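Local coordinates for putative alpha/beta hydrolase (Desulfitobacterium hafniense, PDB 4RPC), which is of unconfirmed function but probably acts as a hydrolase of the alpha/beta hydrolase fold, using a serine nucleophile, at residues 178-181 and 182-186. Residues are numbered along the deposited sequence; the frame is centred on the assembly and turned at random.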
ATOM      1  N   THR A 178     -14.958 -10.038  -0.435  1.00 22.17           N
ATOM      2  CA  THR A 178     -16.345  -9.653  -0.304  1.00 21.38           C
ATOM      3  C   THR A 178     -16.481  -8.180  -0.338  1.00 19.73           C
ATOM      4  O   THR A 178     -15.583  -7.445   0.055  1.00 18.47           O
ATOM      5  CB  THR A 178     -16.951 -10.169   1.001  1.00 22.17           C
ATOM      6  OG1 THR A 178     -16.304  -9.561   2.132  1.00 20.42           O
ATOM      7  CG2 THR A 178     -16.834 -11.639   1.026  1.00 23.00           C
ATOM      8  N   ARG A 179     -17.624  -7.723  -0.798  1.00 20.97           N
ATOM      9  CA  ARG A 179     -17.844  -6.306  -0.888  1.00 22.01           C
ATOM     10  C   ARG A 179     -17.733  -5.623   0.487  1.00 22.03           C
ATOM     11  O   ARG A 179     -17.054  -4.558   0.610  1.00 20.33           O
ATOM     12  CB  ARG A 179     -19.146  -5.956  -1.614  1.00 23.48           C
ATOM     13  CG  ARG A 179     -19.342  -4.438  -1.689  1.00 24.29           C
ATOM     14  CD  ARG A 179     -20.500  -4.043  -2.571  1.00 26.50           C
ATOM     15  NE  ARG A 179     -20.507  -2.613  -2.903  1.00 27.57           N
ATOM     16  CZ  ARG A 179     -20.880  -1.638  -2.084  1.00 26.82           C
ATOM     17  NH1 ARG A 179     -21.209  -1.877  -0.823  1.00 27.84           N
ATOM     18  NH2 ARG A 179     -20.831  -0.388  -2.512  1.00 28.76           N
ATOM     19  N   GLU A 180     -18.267  -6.257   1.532  1.00 23.61           N
ATOM     20  CA  GLU A 180     -18.178  -5.596   2.844  1.00 25.30           C
ATOM     21  C   GLU A 180     -16.742  -5.393   3.229  1.00 23.07           C
ATOM     22  O   GLU A 180     -16.409  -4.379   3.756  1.00 21.15           O
ATOM     23  CB  GLU A 180     -18.841  -6.376   3.980  1.00 29.81           C
ATOM     24  CG  GLU A 180     -20.287  -6.032   4.353  1.00 35.74           C
ATOM     25  CD  GLU A 180     -20.676  -4.561   4.463  1.00 37.91           C
ATOM     26  OE1 GLU A 180     -20.484  -3.960   5.551  1.00 44.88           O
ATOM     27  OE2 GLU A 180     -21.241  -4.036   3.464  1.00 40.73           O
ATOM     28  N   ALA A 181     -15.877  -6.373   2.980  1.00 23.01           N
ATOM     29  CA  ALA A 181     -14.492  -6.273   3.428  1.00 21.92           C
ATOM     30  C   ALA A 181     -13.764  -5.174   2.676  1.00 19.96           C
ATOM     31  O   ALA A 181     -13.020  -4.363   3.234  1.00 19.08           O
ATOM     32  CB  ALA A 181     -13.787  -7.611   3.254  1.00 23.03           C
ATOM     33  N   LEU A 182     -14.028  -5.141   1.403  1.00 19.40           N
ATOM     34  CA  LEU A 182     -13.445  -4.138   0.511  1.00 18.36           C
ATOM     35  C   LEU A 182     -13.902  -2.773   0.883  1.00 18.32           C
ATOM     36  O   LEU A 182     -13.093  -1.848   0.990  1.00 17.57           O
ATOM     37  CB  LEU A 182     -13.874  -4.425  -0.918  1.00 18.33           C
ATOM     38  CG  LEU A 182     -13.555  -3.452  -2.029  1.00 18.18           C
ATOM     39  CD1 LEU A 182     -12.062  -3.318  -2.048  1.00 18.00           C
ATOM     40  CD2 LEU A 182     -14.018  -3.974  -3.383  1.00 19.48           C
ATOM     41  N   LEU A 183     -15.218  -2.645   1.079  1.00 18.39           N
ATOM     42  CA  LEU A 183     -15.781  -1.388   1.460  1.00 18.30           C
ATOM     43  C   LEU A 183     -15.179  -0.834   2.763  1.00 18.64           C
ATOM     44  O   LEU A 183     -14.833   0.333   2.834  1.00 17.96           O
ATOM     45  CB  LEU A 183     -17.320  -1.502   1.548  1.00 19.36           C
ATOM     46  CG  LEU A 183     -18.081  -0.260   1.903  1.00 20.40           C
ATOM     47  CD1 LEU A 183     -18.062   0.701   0.766  1.00 21.18           C
ATOM     48  CD2 LEU A 183     -19.527  -0.590   2.202  1.00 23.37           C
ATOM     49  N   HIS A 184     -15.086  -1.635   3.815  1.00 19.84           N
ATOM     50  CA  HIS A 184     -14.511  -1.144   5.064  1.00 20.60           C
ATOM     51  C   HIS A 184     -13.065  -0.681   4.957  1.00 20.20           C
ATOM     52  O   HIS A 184     -12.643   0.281   5.626  1.00 18.59           O
ATOM     53  CB  HIS A 184     -14.612  -2.230   6.115  1.00 22.39           C
ATOM     54  CG  HIS A 184     -15.943  -2.243   6.733  1.00 24.93           C
ATOM     55  ND1 HIS A 184     -16.878  -3.217   6.473  1.00 28.52           N
ATOM     56  CD2 HIS A 184     -16.557  -1.309   7.485  1.00 25.80           C
ATOM     57  CE1 HIS A 184     -17.990  -2.922   7.120  1.00 29.34           C
ATOM     58  NE2 HIS A 184     -17.820  -1.761   7.726  1.00 29.89           N
ATOM     59  N   ALA A 185     -12.339  -1.342   4.066  1.00 19.69           N
ATOM     60  CA  ALA A 185     -10.944  -1.028   3.830  1.00 19.81           C
ATOM     61  C   ALA A 185     -10.871   0.321   3.142  1.00 20.68           C
ATOM     62  O   ALA A 185     -10.001   1.176   3.470  1.00 21.20           O
ATOM     63  CB  ALA A 185     -10.296  -2.072   2.980  1.00 19.63           C
ATOM     64  N   LEU A 186     -11.774   0.513   2.200  1.00 20.17           N
ATOM     65  CA  LEU A 186     -11.855   1.795   1.482  1.00 20.54           C
ATOM     66  C   LEU A 186     -12.352   2.964   2.341  1.00 19.74           C
ATOM     67  O   LEU A 186     -11.891   4.119   2.150  1.00 19.15           O
ATOM     68  CB  LEU A 186     -12.726   1.670   0.260  1.00 20.69           C
ATOM     69  CG  LEU A 186     -12.070   0.820  -0.828  1.00 22.14           C
ATOM     70  CD1 LEU A 186     -13.136   0.437  -1.833  1.00 22.24           C
ATOM     71  CD2 LEU A 186     -10.869   1.475  -1.521  1.00 22.32           C
TER
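Glu-180 and His-184, one turn apart, meet in the N-terminal turns of helix 179-191 of this alpha/beta-hydrolase fold. Two donors grip Glu-180 O: His-184 N, at 3.0 Å with an N-H...O angle of 169°, is the ordinary i to i+4 helix bond, whereas His-184 ND1 makes a more bent one, 136° at the hydrogen. They reach the oxygen from opposite faces of the carbonyl plane. With CG beside its own backbone N, the ring lies back over the preceding turn, and the chi2 rotation presents ND1 to Glu-180 O. Glu-180 OE1 also lies 3.1 Å from His-184 CE1, with carboxylate and ring planes 83° apart. Without the imidazole, as with an alanine here, Glu-180 O is likely to lose its second donor and Tyr-66 the ring it meets nearly parallel. Alongside, Leu-183 CD2 touches two polar groups, 3.7 Å from Arg-179 NH1 and 4.1 Å from Glu-180 OE2. Arg-179 runs extended from CG to NE, and its guanidinium is tied to helix 130-145 by a salt bridge to Asp-139 and a hydrogen bond to Asn-135. Leu-182 rests CB against Arg-179 O at 3.5 Å, and with CG anti to the backbone N its side chain reaches Leu-142 of the same helix 130-145. At the helix start Thr-178, the N-cap, accepts a weak bond at OG1 from Ala-181 N, 3.3 Å away.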